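Long-range contacts in cell wall surface anchor family protein (Streptococcus agalactiae serogroup V, PDB 3PF2), which serves as the major pilin that builds the pilus shaft on the Gram-positive cell surface and binds calcium ions: residues A[8-13]-A[32-37]; A[91-96]-A[132-137]; A[153-158]-A[170-175]. All coordinates share one frame; numbering follows the deposited sequence.

Contact 1 of 3, residues A[8-13]-A[32-37]; sequences KTDKDV and FLKSTI. With CA (calcium ion), chain B.
Lys34 runs alongside Asp10, crosses Asp12 at about a right angle, and loses more surface to this contact than any other residue. Its chain bends at the third torsion (chi3 66°), which turns the ammonium group back toward the two carboxylates. Lys34 NZ lies 2.8 Å from Asp10 OD2, on the anti lone pair of that oxygen. Lys34 NZ also lies 2.7 Å from Asp12 OD2, a salt bridge that meets the syn side but sits out of the carboxylate plane. Leu119 O outside the segments takes a third bond from NZ. The same carboxylates hold a calcium ion. Asp10 chelates it through OD1 and OD2, Asp12 OD1 lies 2.2 Å from the calcium ion, and Lys11 gives its carbonyl O. Asp19 and two waters complete the site. The buried lysine probably offsets part of the negative charge gathered there.

The backbones run antiparallel, strand 9-13 forming the edge of a sheet in the immunoglobulin-like pilin domain, beside strand 29-35. Lys11 points to the other face of the sheet from the calcium site, alongside Leu33, with its CE 3.6 Å from Leu33 CD1. Its NZ is joined covalently to Asn152, the isopeptide bond of this domain, and is hydrogen-bonded to Asp51.

Phe32 stands next to Asp12 in a hydrogen-bonded pair, Phe32 N to Asp12 O at 2.9 Å. That carbonyl oxygen also lies at the edge of the Phe32 ring, near its plane. Beyond the segment the ring packs on Glu133 and Pro135.

At the far end Lys8 meets Thr36. Lys8 N donates to Thr36 OG1 at 2.8 Å in an almost straight bond (175°), and Thr36 N returns a bond to Lys8 O at 2.9 Å. The Lys8 side chain then leads away, where NZ binds Glu6 O and Thr4 O.

Contact 2 of 3, residues A[91-96]-A[132-137]; sequences LKITFK and LEIPVA
Ile93 and Ile134 point straight at each other and meet tip to tip, Ile93 CD1 lying 3.6 Å from Ile134 CG2. In Ile93, CG1 is anti to the carbonyl carbon (chi1 -61°) and the chain then runs on extended, which carries CD1 across the gap. Leu91 and Val136 meet in the same way one pair along. There Leu91 CD2 sits 4.0 Å from Val136 CG2 and almost as near CG1, so one methyl faces both branches of the valine.

Phe95 comes from the opposite direction to both Leu132 and Ile134. Its CZ does most of the touching. Ile134 CD1 is in the plane of the ring, at its edge, 3.9 Å from Phe95 CZ. Leu132 CD2 approaches that same Phe95 CZ obliquely at 3.7 Å. Phe47, on the neighbouring strand, meets the Phe95 ring edge-to-face.

The strands belong to different sheets, with segment axes 11.3 Å apart. This is the spacing of two layers of a beta sandwich, and the pairs form part of its core. Ile49 and Leu33 also pack on Ile134, and Tyr59 on Val136.

All six touching side chains are buried hydrocarbon. Between these two segments the layers are therefore held by shape and apolar contact alone, with no polar group to be satisfied across the gap.

Contact 3 of 3, residues A[153-158]-A[170-175]; sequences TFELQY and PSNPPR
Leu156 and Ser171 form a hydrogen-bonded pair of a beta hairpin, strands 155-159 and 169-171. The loop between them carries most of the ligands of the second calcium ion. Leu156 N donates to Ser171 O at 3.0 Å and Ser171 N to Leu156 O at 2.9 Å, both in the carbonyl plane. Ser171 OG turns from the hairpin to Pro7 O and Thr9 OG1.

The tight part follows, where the strand pairing gives way to loops. Pro173 CD sits over one face of the Phe154 ring and 3.1 Å from Phe154 O. The two side chains cross at about a right angle, with Phe154 CE2 3.8 Å from Pro173 CG. Phe154 also packs on Thr9, Lys11 and Asp51, which places the contact beside the Lys11-Asn152 link.

The side bearing Glu155, Gln157 and Pro170 is more open. Pro170 is exposed, and its CB is 3.7 Å from Gln157 NE2. That amide also donates to Glu155 OE2 from above the carboxylate plane.

At the other end a water bridges the loop residues Thr153 and Pro173, 2.6 Å from Thr153 OG1 and donating to Pro173 O at 2.6 Å.

Overall arrangement
From the N terminus, contact 1 closes first, bringing strand 29-35 back beside strand 9-13. Contact 2 then spans a two-helix excursion, from strand 90-95 to strand 132-140. Contact 3 closes last, as a hairpin around a calcium-binding loop. The three follow in series, and none nests in or crosses another. Strands 29-35 and 132-140 are neighbours, so contacts 1 and 2 share one sheet. Strands 90-95, 155-159 and 169-171 belong to the other sheet, which contacts 2 and 3 share. Contact 2 bridges the two layers. Contacts 1 and 3 touch through Thr9 and Ser171, and the Lys11-Asn152 link joins strand 9-13 covalently to the residue before segment 153-158.

Contact 1 of 3, residues A[8-13]-A[32-37]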
loop_
_atom_site.group_PDB
_atom_site.type_symbol
_atom_site.label_atom_id
_atom_site.label_comp_id
_atom_site.label_asym_id
_atom_site.label_seq_id
_atom_site.Cartn_x
_atom_site.Cartn_y
_atom_site.Cartn_z
ATOM N N LYS A 8 -11.202 -21.768 -2.994
ATOM C CA LYS A 8 -11.486 -20.481 -3.631
ATOM C C LYS A 8 -10.574 -19.491 -2.929
ATOM O O LYS A 8 -10.334 -19.608 -1.722
ATOM C CB LYS A 8 -12.940 -20.089 -3.395
ATOM C CG LYS A 8 -13.948 -20.798 -4.289
ATOM C CD LYS A 8 -14.205 -22.205 -3.791
ATOM C CE LYS A 8 -15.156 -22.932 -4.688
ATOM N NZ LYS A 8 -15.003 -24.389 -4.423
ATOM N N THR A 9 -10.083 -18.508 -3.670
ATOM C CA THR A 9 -9.118 -17.558 -3.120
ATOM C C THR A 9 -9.575 -16.122 -3.320
ATOM O O THR A 9 -10.340 -15.827 -4.220
ATOM C CB THR A 9 -7.710 -17.748 -3.740
ATOM O OG1 THR A 9 -7.818 -17.864 -5.169
ATOM C CG2 THR A 9 -7.061 -19.017 -3.178
ATOM N N ASP A 10 -9.108 -15.237 -2.446
ATOM C CA ASP A 10 -9.373 -13.804 -2.577
ATOM C C ASP A 10 -8.243 -13.074 -1.882
ATOM O O ASP A 10 -7.538 -13.655 -1.054
ATOM C CB ASP A 10 -10.704 -13.438 -1.909
ATOM C CG ASP A 10 -10.988 -11.939 -1.934
ATOM O OD1 ASP A 10 -10.715 -11.294 -2.948
ATOM O OD2 ASP A 10 -11.506 -11.402 -0.946
ATOM N N LYS A 11 -8.085 -11.789 -2.187
ATOM C CA LYS A 11 -7.114 -10.968 -1.468
ATOM C C LYS A 11 -7.814 -9.667 -1.063
ATOM O O LYS A 11 -8.621 -9.133 -1.820
ATOM C CB LYS A 11 -5.894 -10.683 -2.358
ATOM C CG LYS A 11 -4.667 -10.084 -1.638
ATOM C CD LYS A 11 -3.532 -9.809 -2.628
ATOM C CE LYS A 11 -2.296 -9.221 -1.928
ATOM N NZ LYS A 11 -1.107 -9.164 -2.834
ATOM N N ASP A 12 -7.517 -9.195 0.144
ATOM C CA ASP A 12 -8.010 -7.912 0.650
ATOM C C ASP A 12 -6.817 -7.042 1.045
ATOM O O ASP A 12 -5.671 -7.483 1.031
ATOM C CB ASP A 12 -8.863 -8.118 1.909
ATOM C CG ASP A 12 -10.166 -8.858 1.638
ATOM O OD1 ASP A 12 -10.547 -9.027 0.446
ATOM O OD2 ASP A 12 -10.795 -9.284 2.626
ATOM N N VAL A 13 -7.106 -5.786 1.378
ATOM C CA VAL A 13 -6.108 -4.878 1.906
ATOM C C VAL A 13 -6.694 -4.112 3.076
ATOM O O VAL A 13 -7.909 -3.858 3.117
ATOM C CB VAL A 13 -5.594 -3.899 0.831
ATOM C CG1 VAL A 13 -6.687 -2.884 0.425
ATOM C CG2 VAL A 13 -4.297 -3.219 1.275
ATOM N N PHE A 32 -4.221 -9.148 2.874
ATOM C CA PHE A 32 -4.714 -10.417 3.439
ATOM C C PHE A 32 -4.921 -11.431 2.323
ATOM O O PHE A 32 -5.778 -11.229 1.465
ATOM C CB PHE A 32 -6.018 -10.206 4.209
ATOM C CG PHE A 32 -5.855 -9.320 5.409
ATOM C CD1 PHE A 32 -5.661 -9.859 6.668
ATOM C CD2 PHE A 32 -5.859 -7.935 5.260
ATOM C CE1 PHE A 32 -5.477 -9.010 7.795
ATOM C CE2 PHE A 32 -5.668 -7.085 6.356
ATOM C CZ PHE A 32 -5.492 -7.626 7.630
ATOM N N LEU A 33 -4.101 -12.484 2.317
ATOM C CA LEU A 33 -4.264 -13.566 1.345
ATOM C C LEU A 33 -5.238 -14.549 1.957
ATOM O O LEU A 33 -5.045 -15.005 3.093
ATOM C CB LEU A 33 -2.925 -14.259 1.079
ATOM C CG LEU A 33 -1.821 -13.610 0.219
ATOM C CD1 LEU A 33 -1.781 -12.088 0.261
ATOM C CD2 LEU A 33 -0.431 -14.230 0.444
ATOM N N LYS A 34 -6.290 -14.884 1.222
ATOM C CA LYS A 34 -7.394 -15.625 1.803
ATOM C C LYS A 34 -7.700 -16.844 0.961
ATOM O O LYS A 34 -7.757 -16.738 -0.246
ATOM C CB LYS A 34 -8.657 -14.756 1.873
ATOM C CG LYS A 34 -8.461 -13.424 2.615
ATOM C CD LYS A 34 -9.428 -12.341 2.077
ATOM C CE LYS A 34 -10.912 -12.671 2.367
ATOM N NZ LYS A 34 -11.837 -11.625 1.827
ATOM N N SER A 35 -7.934 -17.986 1.604
ATOM C CA SER A 35 -8.362 -19.185 0.879
ATOM C C SER A 35 -9.393 -19.929 1.683
ATOM O O SER A 35 -9.279 -20.031 2.896
ATOM C CB SER A 35 -7.182 -20.135 0.662
ATOM O OG SER A 35 -7.594 -21.268 -0.095
ATOM N N THR A 36 -10.388 -20.482 1.010
ATOM C CA THR A 36 -11.220 -21.486 1.661
ATOM C C THR A 36 -10.395 -22.761 1.887
ATOM O O THR A 36 -9.411 -23.016 1.191
ATOM C CB THR A 36 -12.510 -21.808 0.866
ATOM O OG1 THR A 36 -12.163 -22.369 -0.407
ATOM C CG2 THR A 36 -13.332 -20.557 0.640
ATOM N N ILE A 37 -10.791 -23.527 2.894
ATOM C CA ILE A 37 -10.112 -24.774 3.238
ATOM C C ILE A 37 -11.154 -25.891 3.229
ATOM O O ILE A 37 -12.201 -25.752 3.846
ATOM C CB ILE A 37 -9.428 -24.676 4.635
ATOM C CG1 ILE A 37 -8.301 -23.637 4.647
ATOM C CG2 ILE A 37 -8.919 -26.036 5.087
ATOM C CD1 ILE A 37 -7.139 -23.887 3.661
HETATM CA CA CA B . -10.989 -9.088 -1.755
HETATM O O HOH W 1 -10.930 -8.457 -4.034
HETATM O O HOH W 2 -13.358 -8.808 -1.625
#

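Contact 2 of 3, residues A[91-96]-A[132-137]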
loop_
_atom_site.group_PDB
_atom_site.type_symbol
_atom_site.label_atom_id
_atom_site.label_comp_id
_atom_site.label_asym_id
_atom_site.label_seq_id
_atom_site.Cartn_x
_atom_site.Cartn_y
_atom_site.Cartn_z
ATOM N N LEU A 91 6.977 -13.540 -3.093
ATOM C CA LEU A 91 6.751 -14.291 -1.868
ATOM C C LEU A 91 6.189 -15.678 -2.186
ATOM O O LEU A 91 5.262 -15.816 -2.992
ATOM C CB LEU A 91 5.774 -13.529 -0.972
ATOM C CG LEU A 91 5.235 -14.195 0.302
ATOM C CD1 LEU A 91 6.372 -14.464 1.317
ATOM C CD2 LEU A 91 4.140 -13.331 0.936
ATOM N N LYS A 92 6.748 -16.707 -1.556
ATOM C CA LYS A 92 6.159 -18.037 -1.644
ATOM C C LYS A 92 5.956 -18.584 -0.250
ATOM O O LYS A 92 6.882 -18.546 0.561
ATOM C CB LYS A 92 7.057 -18.967 -2.449
ATOM C CG LYS A 92 6.410 -20.310 -2.775
ATOM C CD LYS A 92 7.461 -21.292 -3.276
ATOM C CE LYS A 92 7.929 -20.979 -4.682
ATOM N NZ LYS A 92 9.089 -21.873 -5.013
ATOM N N ILE A 93 4.743 -19.053 0.039
ATOM C CA ILE A 93 4.418 -19.675 1.320
ATOM C C ILE A 93 3.997 -21.120 1.070
ATOM O O ILE A 93 3.002 -21.386 0.398
ATOM C CB ILE A 93 3.319 -18.912 2.094
ATOM C CG1 ILE A 93 3.785 -17.480 2.396
ATOM C CG2 ILE A 93 2.918 -19.669 3.380
ATOM C CD1 ILE A 93 2.688 -16.589 2.883
ATOM N N THR A 94 4.773 -22.047 1.620
ATOM C CA THR A 94 4.574 -23.467 1.361
ATOM C C THR A 94 4.069 -24.151 2.617
ATOM O O THR A 94 4.752 -24.175 3.647
ATOM C CB THR A 94 5.895 -24.126 0.888
ATOM O OG1 THR A 94 6.418 -23.405 -0.230
ATOM C CG2 THR A 94 5.679 -25.591 0.509
ATOM N N PHE A 95 2.852 -24.676 2.536
ATOM C CA PHE A 95 2.280 -25.431 3.630
ATOM C C PHE A 95 2.787 -26.857 3.513
ATOM O O PHE A 95 2.832 -27.416 2.415
ATOM C CB PHE A 95 0.751 -25.294 3.654
ATOM C CG PHE A 95 0.295 -23.903 4.023
ATOM C CD1 PHE A 95 0.308 -22.873 3.074
ATOM C CD2 PHE A 95 -0.114 -23.612 5.327
ATOM C CE1 PHE A 95 -0.086 -21.569 3.413
ATOM C CE2 PHE A 95 -0.513 -22.304 5.681
ATOM C CZ PHE A 95 -0.494 -21.285 4.717
ATOM N N LYS A 96 3.242 -27.409 4.637
ATOM C CA LYS A 96 4.000 -28.664 4.624
ATOM C C LYS A 96 3.078 -29.846 4.377
ATOM O O LYS A 96 2.181 -30.094 5.175
ATOM C CB LYS A 96 4.727 -28.860 5.959
ATOM C CG LYS A 96 5.767 -27.811 6.289
ATOM C CD LYS A 96 6.719 -28.322 7.368
ATOM C CE LYS A 96 7.864 -27.345 7.578
ATOM N NZ LYS A 96 9.039 -27.988 8.227
ATOM N N LEU A 132 -8.606 -19.783 5.608
ATOM C CA LEU A 132 -7.175 -19.536 5.767
ATOM C C LEU A 132 -6.877 -18.067 5.493
ATOM O O LEU A 132 -7.177 -17.546 4.418
ATOM C CB LEU A 132 -6.333 -20.427 4.850
ATOM C CG LEU A 132 -4.812 -20.203 4.887
ATOM C CD1 LEU A 132 -4.241 -20.672 6.223
ATOM C CD2 LEU A 132 -4.087 -20.904 3.733
ATOM N N GLU A 133 -6.285 -17.416 6.492
ATOM C CA GLU A 133 -5.994 -15.989 6.443
ATOM C C GLU A 133 -4.505 -15.764 6.635
ATOM O O GLU A 133 -3.932 -16.191 7.636
ATOM C CB GLU A 133 -6.806 -15.260 7.512
ATOM C CG GLU A 133 -6.430 -13.797 7.732
ATOM C CD GLU A 133 -7.106 -13.204 8.960
ATOM O OE1 GLU A 133 -7.964 -13.861 9.601
ATOM O OE2 GLU A 133 -6.790 -12.035 9.278
ATOM N N ILE A 134 -3.887 -15.104 5.661
ATOM C CA ILE A 134 -2.454 -14.811 5.693
ATOM C C ILE A 134 -2.229 -13.305 5.592
ATOM O O ILE A 134 -2.320 -12.732 4.502
ATOM C CB ILE A 134 -1.668 -15.511 4.544
ATOM C CG1 ILE A 134 -1.959 -17.016 4.505
ATOM C CG2 ILE A 134 -0.156 -15.215 4.658
ATOM C CD1 ILE A 134 -1.318 -17.706 3.328
ATOM N N PRO A 135 -1.939 -12.652 6.728
ATOM C CA PRO A 135 -1.619 -11.223 6.675
ATOM C C PRO A 135 -0.188 -10.995 6.213
ATOM O O PRO A 135 0.735 -11.661 6.698
ATOM C CB PRO A 135 -1.810 -10.749 8.129
ATOM C CG PRO A 135 -1.968 -11.976 8.965
ATOM C CD PRO A 135 -1.812 -13.202 8.086
ATOM N N VAL A 136 -0.005 -10.091 5.252
ATOM C CA VAL A 136 1.311 -9.761 4.722
ATOM C C VAL A 136 1.553 -8.261 4.864
ATOM O O VAL A 136 0.864 -7.447 4.247
ATOM C CB VAL A 136 1.489 -10.216 3.252
ATOM C CG1 VAL A 136 2.886 -9.859 2.735
ATOM C CG2 VAL A 136 1.263 -11.728 3.145
ATOM N N ALA A 137 2.535 -7.905 5.681
ATOM C CA ALA A 137 2.899 -6.504 5.864
ATOM C C ALA A 137 3.686 -5.968 4.674
ATOM O O ALA A 137 4.558 -6.656 4.123
ATOM C CB ALA A 137 3.678 -6.332 7.163
#

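Contact 3 of 3, residues A[153-158]-A[170-175]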
loop_
_atom_site.group_PDB
_atom_site.type_symbol
_atom_site.label_atom_id
_atom_site.label_comp_id
_atom_site.label_asym_id
_atom_site.label_seq_id
_atom_site.Cartn_x
_atom_site.Cartn_y
_atom_site.Cartn_z
ATOM N N THR A 153 -2.300 -9.649 -6.101
ATOM C CA THR A 153 -3.019 -10.892 -6.137
ATOM C C THR A 153 -1.999 -11.980 -5.826
ATOM O O THR A 153 -0.829 -11.682 -5.559
ATOM C CB THR A 153 -3.711 -11.109 -7.505
ATOM O OG1 THR A 153 -4.545 -12.257 -7.419
ATOM C CG2 THR A 153 -2.704 -11.272 -8.624
ATOM N N PHE A 154 -2.456 -13.227 -5.801
ATOM C CA PHE A 154 -1.555 -14.344 -5.589
ATOM C C PHE A 154 -2.141 -15.551 -6.274
ATOM O O PHE A 154 -3.302 -15.527 -6.701
ATOM C CB PHE A 154 -1.371 -14.625 -4.091
ATOM C CG PHE A 154 -2.614 -15.090 -3.396
ATOM C CD1 PHE A 154 -2.854 -16.451 -3.191
ATOM C CD2 PHE A 154 -3.548 -14.173 -2.929
ATOM C CE1 PHE A 154 -4.015 -16.889 -2.524
ATOM C CE2 PHE A 154 -4.700 -14.589 -2.267
ATOM C CZ PHE A 154 -4.939 -15.959 -2.060
ATOM N N GLU A 155 -1.355 -16.622 -6.359
ATOM C CA GLU A 155 -1.869 -17.869 -6.914
ATOM C C GLU A 155 -1.634 -18.976 -5.919
ATOM O O GLU A 155 -0.553 -19.075 -5.353
ATOM C CB GLU A 155 -1.187 -18.225 -8.220
ATOM C CG GLU A 155 -1.714 -19.546 -8.787
ATOM C CD GLU A 155 -1.274 -19.778 -10.201
ATOM O OE1 GLU A 155 -1.980 -19.281 -11.110
ATOM O OE2 GLU A 155 -0.243 -20.467 -10.404
ATOM N N LEU A 156 -2.653 -19.791 -5.707
ATOM C CA LEU A 156 -2.510 -21.017 -4.931
ATOM C C LEU A 156 -2.373 -22.176 -5.911
ATOM O O LEU A 156 -3.146 -22.280 -6.851
ATOM C CB LEU A 156 -3.734 -21.225 -4.035
ATOM C CG LEU A 156 -3.912 -22.601 -3.385
ATOM C CD1 LEU A 156 -2.783 -22.877 -2.387
ATOM C CD2 LEU A 156 -5.261 -22.714 -2.698
ATOM N N GLN A 157 -1.359 -23.013 -5.702
ATOM C CA GLN A 157 -1.250 -24.287 -6.421
ATOM C C GLN A 157 -1.561 -25.342 -5.383
ATOM O O GLN A 157 -0.860 -25.462 -4.380
ATOM C CB GLN A 157 0.163 -24.494 -6.982
ATOM C CG GLN A 157 0.488 -23.684 -8.246
ATOM C CD GLN A 157 -0.197 -24.221 -9.506
ATOM O OE1 GLN A 157 -0.372 -25.434 -9.666
ATOM N NE2 GLN A 157 -0.584 -23.319 -10.405
ATOM N N TYR A 158 -2.645 -26.074 -5.591
ATOM C CA TYR A 158 -3.058 -27.089 -4.621
ATOM C C TYR A 158 -3.174 -28.452 -5.296
ATOM O O TYR A 158 -3.548 -28.541 -6.478
ATOM C CB TYR A 158 -4.385 -26.697 -3.973
ATOM C CG TYR A 158 -5.566 -26.704 -4.917
ATOM C CD1 TYR A 158 -6.331 -27.870 -5.110
ATOM C CD2 TYR A 158 -5.925 -25.546 -5.626
ATOM C CE1 TYR A 158 -7.417 -27.887 -5.983
ATOM C CE2 TYR A 158 -7.024 -25.556 -6.499
ATOM C CZ TYR A 158 -7.753 -26.726 -6.662
ATOM O OH TYR A 158 -8.819 -26.741 -7.503
ATOM N N PRO A 170 -4.434 -24.632 -10.168
ATOM C CA PRO A 170 -4.433 -23.268 -9.641
ATOM C C PRO A 170 -5.775 -22.819 -9.037
ATOM O O PRO A 170 -6.849 -23.318 -9.408
ATOM C CB PRO A 170 -4.114 -22.431 -10.883
ATOM C CG PRO A 170 -4.796 -23.177 -11.991
ATOM C CD PRO A 170 -4.637 -24.655 -11.631
ATOM N N SER A 171 -5.689 -21.877 -8.093
ATOM C CA SER A 171 -6.834 -21.080 -7.659
ATOM C C SER A 171 -6.331 -19.646 -7.601
ATOM O O SER A 171 -5.233 -19.389 -7.111
ATOM C CB SER A 171 -7.353 -21.522 -6.290
ATOM O OG SER A 171 -8.429 -20.690 -5.852
ATOM N N ASN A 172 -7.142 -18.719 -8.112
ATOM C CA ASN A 172 -6.770 -17.315 -8.200
ATOM C C ASN A 172 -7.930 -16.436 -7.746
ATOM O O ASN A 172 -9.095 -16.764 -8.025
ATOM C CB ASN A 172 -6.398 -16.950 -9.657
ATOM C CG ASN A 172 -5.251 -17.795 -10.207
ATOM O OD1 ASN A 172 -4.089 -17.429 -10.095
ATOM N ND2 ASN A 172 -5.587 -18.941 -10.787
ATOM N N PRO A 173 -7.636 -15.313 -7.059
ATOM C CA PRO A 173 -8.716 -14.351 -6.784
ATOM C C PRO A 173 -9.355 -13.792 -8.080
ATOM O O PRO A 173 -8.639 -13.403 -9.009
ATOM C CB PRO A 173 -7.999 -13.230 -6.019
ATOM C CG PRO A 173 -6.831 -13.918 -5.356
ATOM C CD PRO A 173 -6.369 -14.916 -6.411
ATOM N N PRO A 174 -10.693 -13.794 -8.160
ATOM C CA PRO A 174 -11.356 -13.206 -9.337
ATOM C C PRO A 174 -11.147 -11.701 -9.430
ATOM O O PRO A 174 -11.054 -11.163 -10.543
ATOM C CB PRO A 174 -12.843 -13.497 -9.098
ATOM C CG PRO A 174 -12.880 -14.653 -8.166
ATOM C CD PRO A 174 -11.606 -14.623 -7.359
ATOM N N ARG A 175 -11.076 -11.042 -8.273
ATOM C CA ARG A 175 -10.995 -9.572 -8.202
ATOM C C ARG A 175 -9.838 -9.212 -7.292
ATOM O O ARG A 175 -9.656 -9.859 -6.243
ATOM C CB ARG A 175 -12.297 -8.993 -7.663
ATOM C CG ARG A 175 -13.497 -9.178 -8.612
ATOM C CD ARG A 175 -14.827 -9.150 -7.872
ATOM N NE ARG A 175 -15.113 -10.401 -7.153
ATOM C CZ ARG A 175 -15.650 -11.488 -7.707
ATOM N NH1 ARG A 175 -15.981 -11.500 -8.998
ATOM N NH2 ARG A 175 -15.864 -12.567 -6.964
HETATM O O HOH W 3 -6.125 -12.770 -9.469
#